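Local coordinates for protein glucose-6-phosphate isomerase (Plasmodium falciparum, PDB 3QKI) that probably interconverts alpha-D-glucose 6-phosphate and beta-D-fructose 6-phosphate, the second step of glycolysis, at residues A[92-97]-A[345-350]; A[341-346]-A[526-531]. All blocks are in the same frame, centred on the assembly; numbering follows the deposited sequence.

Interaction 1: A[92-97]-A[345-350]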
loop_
_atom_site.group_PDB
_atom_site.type_symbol
_atom_site.label_atom_id
_atom_site.label_comp_id
_atom_site.label_asym_id
_atom_site.label_seq_id
_atom_site.Cartn_x
_atom_site.Cartn_y
_atom_site.Cartn_z
ATOM N N LYS A 92 17.060 -28.998 9.454
ATOM C CA LYS A 92 16.580 -30.276 8.920
ATOM C C LYS A 92 15.392 -30.016 7.988
ATOM O O LYS A 92 15.342 -30.567 6.884
ATOM C CB LYS A 92 16.212 -31.191 10.098
ATOM C CG LYS A 92 15.645 -32.571 9.764
ATOM C CD LYS A 92 15.143 -33.242 11.052
ATOM C CE LYS A 92 14.141 -34.345 10.818
ATOM N NZ LYS A 92 12.969 -34.209 11.720
ATOM N N LYS A 93 14.454 -29.149 8.429
ATOM C CA LYS A 93 13.251 -28.797 7.693
ATOM C C LYS A 93 13.545 -28.024 6.414
ATOM O O LYS A 93 12.943 -28.295 5.384
ATOM C CB LYS A 93 12.268 -28.055 8.616
ATOM C CG LYS A 93 11.664 -29.006 9.640
ATOM C CD LYS A 93 11.020 -28.301 10.800
ATOM C CE LYS A 93 10.380 -29.320 11.701
ATOM N NZ LYS A 93 9.937 -28.719 12.970
ATOM N N VAL A 94 14.483 -27.071 6.468
ATOM C CA VAL A 94 14.889 -26.288 5.293
ATOM C C VAL A 94 15.533 -27.231 4.265
ATOM O O VAL A 94 15.208 -27.155 3.072
ATOM C CB VAL A 94 15.792 -25.092 5.685
ATOM C CG1 VAL A 94 16.483 -24.479 4.471
ATOM C CG2 VAL A 94 14.972 -24.034 6.419
ATOM N N GLU A 95 16.409 -28.139 4.737
ATOM C CA GLU A 95 17.059 -29.138 3.890
ATOM C C GLU A 95 16.035 -30.059 3.198
ATOM O O GLU A 95 16.150 -30.259 1.988
ATOM C CB GLU A 95 18.113 -29.934 4.666
ATOM C CG GLU A 95 18.913 -30.883 3.784
ATOM C CD GLU A 95 20.082 -31.568 4.461
ATOM O OE1 GLU A 95 19.922 -32.030 5.616
ATOM O OE2 GLU A 95 21.145 -31.686 3.812
ATOM N N LYS A 96 14.986 -30.531 3.927
ATOM C CA LYS A 96 13.927 -31.368 3.342
ATOM C C LYS A 96 13.203 -30.612 2.218
ATOM O O LYS A 96 12.904 -31.198 1.183
ATOM C CB LYS A 96 12.908 -31.787 4.412
ATOM C CG LYS A 96 13.383 -32.891 5.329
ATOM C CD LYS A 96 12.495 -32.953 6.561
ATOM C CE LYS A 96 11.744 -34.253 6.679
ATOM N NZ LYS A 96 10.271 -34.048 6.630
ATOM N N THR A 97 12.950 -29.302 2.419
ATOM C CA THR A 97 12.298 -28.443 1.424
ATOM C C THR A 97 13.132 -28.391 0.144
ATOM O O THR A 97 12.603 -28.686 -0.933
ATOM C CB THR A 97 12.012 -27.053 2.020
ATOM O OG1 THR A 97 11.282 -27.223 3.238
ATOM C CG2 THR A 97 11.210 -26.155 1.061
ATOM N N GLU A 345 21.579 -20.706 -1.685
ATOM C CA GLU A 345 22.752 -21.478 -1.224
ATOM C C GLU A 345 23.210 -21.045 0.157
ATOM O O GLU A 345 23.532 -21.889 0.998
ATOM C CB GLU A 345 23.907 -21.383 -2.239
ATOM C CG GLU A 345 23.617 -22.114 -3.538
ATOM C CD GLU A 345 23.801 -23.620 -3.467
ATOM O OE1 GLU A 345 24.955 -24.062 -3.291
ATOM O OE2 GLU A 345 22.800 -24.357 -3.618
ATOM N N HIS A 346 23.179 -19.727 0.416
ATOM C CA HIS A 346 23.518 -19.155 1.715
ATOM C C HIS A 346 22.492 -19.645 2.750
ATOM O O HIS A 346 22.869 -20.143 3.820
ATOM C CB HIS A 346 23.503 -17.605 1.646
ATOM C CG HIS A 346 23.618 -16.959 2.978
ATOM N ND1 HIS A 346 24.836 -16.878 3.642
ATOM C CD2 HIS A 346 22.655 -16.414 3.759
ATOM C CE1 HIS A 346 24.586 -16.276 4.793
ATOM N NE2 HIS A 346 23.286 -15.975 4.912
ATOM N N PHE A 347 21.204 -19.528 2.416
ATOM C CA PHE A 347 20.121 -19.959 3.302
ATOM C C PHE A 347 20.255 -21.453 3.694
ATOM O O PHE A 347 20.104 -21.817 4.862
ATOM C CB PHE A 347 18.767 -19.709 2.617
ATOM C CG PHE A 347 17.535 -20.170 3.365
ATOM C CD1 PHE A 347 17.392 -19.922 4.732
ATOM C CD2 PHE A 347 16.473 -20.741 2.687
ATOM C CE1 PHE A 347 16.238 -20.308 5.409
ATOM C CE2 PHE A 347 15.298 -21.090 3.357
ATOM C CZ PHE A 347 15.169 -20.842 4.703
ATOM N N LEU A 348 20.541 -22.305 2.712
ATOM C CA LEU A 348 20.657 -23.735 2.961
ATOM C C LEU A 348 21.904 -24.108 3.768
ATOM O O LEU A 348 21.822 -24.950 4.674
ATOM C CB LEU A 348 20.665 -24.484 1.616
ATOM C CG LEU A 348 20.864 -26.007 1.655
ATOM C CD1 LEU A 348 19.671 -26.711 2.332
ATOM C CD2 LEU A 348 21.051 -26.559 0.239
ATOM N N HIS A 349 23.055 -23.548 3.394
ATOM C CA HIS A 349 24.346 -23.931 3.949
ATOM C C HIS A 349 24.905 -23.158 5.140
ATOM O O HIS A 349 25.625 -23.768 5.938
ATOM C CB HIS A 349 25.390 -24.038 2.830
ATOM C CG HIS A 349 25.050 -25.060 1.794
ATOM N ND1 HIS A 349 25.062 -26.416 2.086
ATOM C CD2 HIS A 349 24.676 -24.897 0.508
ATOM C CE1 HIS A 349 24.707 -27.027 0.961
ATOM N NE2 HIS A 349 24.491 -26.158 -0.019
ATOM N N ALA A 350 24.649 -21.842 5.264
ATOM C CA ALA A 350 25.230 -21.067 6.370
ATOM C C ALA A 350 24.791 -21.562 7.732
ATOM O O ALA A 350 23.612 -21.893 7.903
ATOM C CB ALA A 350 24.902 -19.577 6.229
#

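Interaction 2: A[341-346]-A[526-531]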
loop_
_atom_site.group_PDB
_atom_site.type_symbol
_atom_site.label_atom_id
_atom_site.label_comp_id
_atom_site.label_asym_id
_atom_site.label_seq_id
_atom_site.Cartn_x
_atom_site.Cartn_y
_atom_site.Cartn_z
ATOM N N HIS A 341 19.661 -17.670 -6.618
ATOM C CA HIS A 341 20.399 -18.897 -6.366
ATOM C C HIS A 341 21.472 -18.748 -5.292
ATOM O O HIS A 341 21.535 -19.586 -4.387
ATOM C CB HIS A 341 20.991 -19.463 -7.663
ATOM C CG HIS A 341 21.758 -20.734 -7.441
ATOM N ND1 HIS A 341 21.132 -21.889 -7.004
ATOM C CD2 HIS A 341 23.080 -20.979 -7.573
ATOM C CE1 HIS A 341 22.081 -22.804 -6.923
ATOM N NE2 HIS A 341 23.265 -22.307 -7.271
ATOM N N ASP A 342 22.290 -17.674 -5.359
ATOM C CA ASP A 342 23.346 -17.434 -4.375
ATOM C C ASP A 342 22.801 -17.207 -2.977
ATOM O O ASP A 342 23.377 -17.713 -2.014
ATOM C CB ASP A 342 24.277 -16.296 -4.819
ATOM C CG ASP A 342 25.192 -16.690 -5.964
ATOM O OD1 ASP A 342 25.307 -17.911 -6.244
ATOM O OD2 ASP A 342 25.789 -15.786 -6.577
ATOM N N MET A 343 21.657 -16.513 -2.859
ATOM C CA MET A 343 21.006 -16.335 -1.557
ATOM C C MET A 343 20.385 -17.681 -1.084
ATOM O O MET A 343 20.464 -17.981 0.101
ATOM C CB MET A 343 19.961 -15.205 -1.601
ATOM C CG MET A 343 19.239 -14.961 -0.260
ATOM S SD MET A 343 20.327 -14.585 1.147
ATOM C CE MET A 343 20.798 -12.957 0.725
ATOM N N ASP A 344 19.805 -18.502 -2.011
ATOM C CA ASP A 344 19.273 -19.825 -1.677
ATOM C C ASP A 344 20.384 -20.694 -1.053
ATOM O O ASP A 344 20.153 -21.332 -0.017
ATOM C CB ASP A 344 18.724 -20.562 -2.907
ATOM C CG ASP A 344 17.445 -20.002 -3.499
ATOM O OD1 ASP A 344 16.778 -19.172 -2.822
ATOM O OD2 ASP A 344 17.150 -20.321 -4.671
ATOM N N GLU A 345 21.579 -20.706 -1.685
ATOM C CA GLU A 345 22.752 -21.478 -1.224
ATOM C C GLU A 345 23.210 -21.045 0.157
ATOM O O GLU A 345 23.532 -21.889 0.998
ATOM C CB GLU A 345 23.907 -21.383 -2.239
ATOM C CG GLU A 345 23.617 -22.114 -3.538
ATOM C CD GLU A 345 23.801 -23.620 -3.467
ATOM O OE1 GLU A 345 24.955 -24.062 -3.291
ATOM O OE2 GLU A 345 22.800 -24.357 -3.618
ATOM N N HIS A 346 23.179 -19.727 0.416
ATOM C CA HIS A 346 23.518 -19.155 1.715
ATOM C C HIS A 346 22.492 -19.645 2.750
ATOM O O HIS A 346 22.869 -20.143 3.820
ATOM C CB HIS A 346 23.503 -17.605 1.646
ATOM C CG HIS A 346 23.618 -16.959 2.978
ATOM N ND1 HIS A 346 24.836 -16.878 3.642
ATOM C CD2 HIS A 346 22.655 -16.414 3.759
ATOM C CE1 HIS A 346 24.586 -16.276 4.793
ATOM N NE2 HIS A 346 23.286 -15.975 4.912
ATOM N N CYS A 526 18.684 -7.580 -7.014
ATOM C CA CYS A 526 17.223 -7.692 -6.900
ATOM C C CYS A 526 16.846 -9.163 -6.623
ATOM O O CYS A 526 15.892 -9.427 -5.889
ATOM C CB CYS A 526 16.526 -7.151 -8.145
ATOM S SG CYS A 526 14.767 -6.785 -7.905
ATOM N N GLY A 527 17.632 -10.089 -7.173
ATOM C CA GLY A 527 17.497 -11.526 -6.948
ATOM C C GLY A 527 17.853 -11.867 -5.506
ATOM O O GLY A 527 17.112 -12.606 -4.840
ATOM N N LEU A 528 18.968 -11.279 -4.984
ATOM C CA LEU A 528 19.362 -11.466 -3.580
ATOM C C LEU A 528 18.209 -11.020 -2.648
ATOM O O LEU A 528 17.901 -11.732 -1.697
ATOM C CB LEU A 528 20.601 -10.626 -3.228
ATOM C CG LEU A 528 21.950 -11.015 -3.785
ATOM C CD1 LEU A 528 22.984 -10.004 -3.339
ATOM C CD2 LEU A 528 22.369 -12.441 -3.342
ATOM N N LEU A 529 17.593 -9.846 -2.934
ATOM C CA LEU A 529 16.489 -9.278 -2.146
ATOM C C LEU A 529 15.238 -10.189 -2.166
ATOM O O LEU A 529 14.658 -10.433 -1.117
ATOM C CB LEU A 529 16.164 -7.833 -2.591
ATOM C CG LEU A 529 15.051 -7.085 -1.840
ATOM C CD1 LEU A 529 15.400 -6.874 -0.370
ATOM C CD2 LEU A 529 14.758 -5.734 -2.506
ATOM N N LEU A 530 14.840 -10.683 -3.340
ATOM C CA LEU A 530 13.692 -11.581 -3.452
ATOM C C LEU A 530 13.913 -12.856 -2.654
ATOM O O LEU A 530 13.058 -13.226 -1.843
ATOM C CB LEU A 530 13.374 -11.954 -4.920
ATOM C CG LEU A 530 12.306 -13.047 -5.078
ATOM C CD1 LEU A 530 10.927 -12.531 -4.731
ATOM C CD2 LEU A 530 12.388 -13.715 -6.398
ATOM N N SER A 531 15.063 -13.516 -2.867
ATOM C CA SER A 531 15.351 -14.781 -2.199
ATOM C C SER A 531 15.475 -14.594 -0.689
ATOM O O SER A 531 15.048 -15.461 0.053
ATOM C CB SER A 531 16.580 -15.457 -2.796
ATOM O OG SER A 531 16.980 -16.559 -1.991
#

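Interaction 1: A[92-97]-A[345-350]
Lys-93 O, just before the Val-94 that meets Phe-347, takes two bonds from Thr-97: the backbone N of Thr-97 at 3.1 Å and its OG1 at 2.9 Å from the same Lys-93 O. They arrive from opposite faces of the carbonyl plane; the second bond directs the threonine hydroxyl's proton back to its own helix. The contact itself is an apolar helix-helix packing in this alpha/beta phosphoglucose isomerase: the axes of 92-97 and 345-349 approach to 10.0 Å, and their N-to-C directions differ by 133°.

Val-94 is suited to its place because both branches can rest on an aromatic ring. CG1 sits over one face of Phe-347 in a CH-pi contact, 4.0 Å from the ring centroid and 21° off the normal, shifted toward the rim. CG2 instead meets the far end of the ring, at 3.6 Å from Phe-347 CZ. With CG placed opposite the backbone N (chi1 177°), the phenylalanine reaches out from its helix to Val-94, and Ser-535 and Ala-539 of helix 523-543 also touch it.

Nearby, Lys-91 NZ bonds to Leu-348 O in the last turn of helix 330-349 and to Ala-350 O just past its end, carbonyls with no next helical turn to supply an N-H. Leu-348 marks the more exposed flank, where a methyl of its branched end lies against main chain: its CD1 rests 3.9 Å from Glu-95 CA.

Interaction 2: A[341-346]-A[526-531]
Ser-531 OG donates a hydrogen bond of 2.7 Å to Asp-344 OD1, joining two buried helices side chain to side chain. The hydroxyl comes from above the carboxylate, 40° out of its plane. Serine suits the spot because it supplies a donor on a very short arm: its OG lies opposite the backbone N (chi1 170°) and is carried across the interface without a bulky group behind it.

Met-343, next to the aspartate, flanks the same hydroxyl with its first two carbons. Its CG is 3.3 Å from Ser-531 OG, and its CB stands 3.6 Å from Ser-531 CB. Beyond CG the chain bends twice, which brings CE to 4.0 Å from Leu-528 O and lets a long, pliant side chain fold along the neighbouring helix. Leu-528 answers with one branch, CD2, at 4.1 Å from Met-343 CB.

The small Ser-531, facing Met-343, is consistent with the close approach: the axes of 341-346 and 526-531 come within 8.2 Å and cross at -41°, as two helices packed in the interior of an alpha/beta fold.

The second shell fixes the polar group. Asp-344 OD2 forms a salt bridge with Arg-117 NE, which holds the carboxylate from its other oxygen; Cys-340 O offers Ser-531 OG at most a weak second acceptor. With an arginine on one carboxylate oxygen and a hydroxyl donor on the other, the buried Asp-344 is probably kept ionised and its rotation restricted.

In the fold
From the N terminus the chain runs through several helices and strands 58-61 and 64-70 of the mixed sheet before it reaches helix 90-99, then builds the five-stranded parallel sheet with its helices before returning on helix 330-349, where interaction 1 closes a loop of 247 intervening residues. Interaction 2 starts on that same helix and closes a second loop, of 179 residues, on helix 523-543; inside it run the four strands 375-380, 418-420, 443-448 and 513-518 of the mixed sheet. Neither loop encloses the other: they follow in succession, overlapping only at residues 345 and 346 of the segments. Helix 330-349 thus joins the early helix 90-99 to the late helix 523-543.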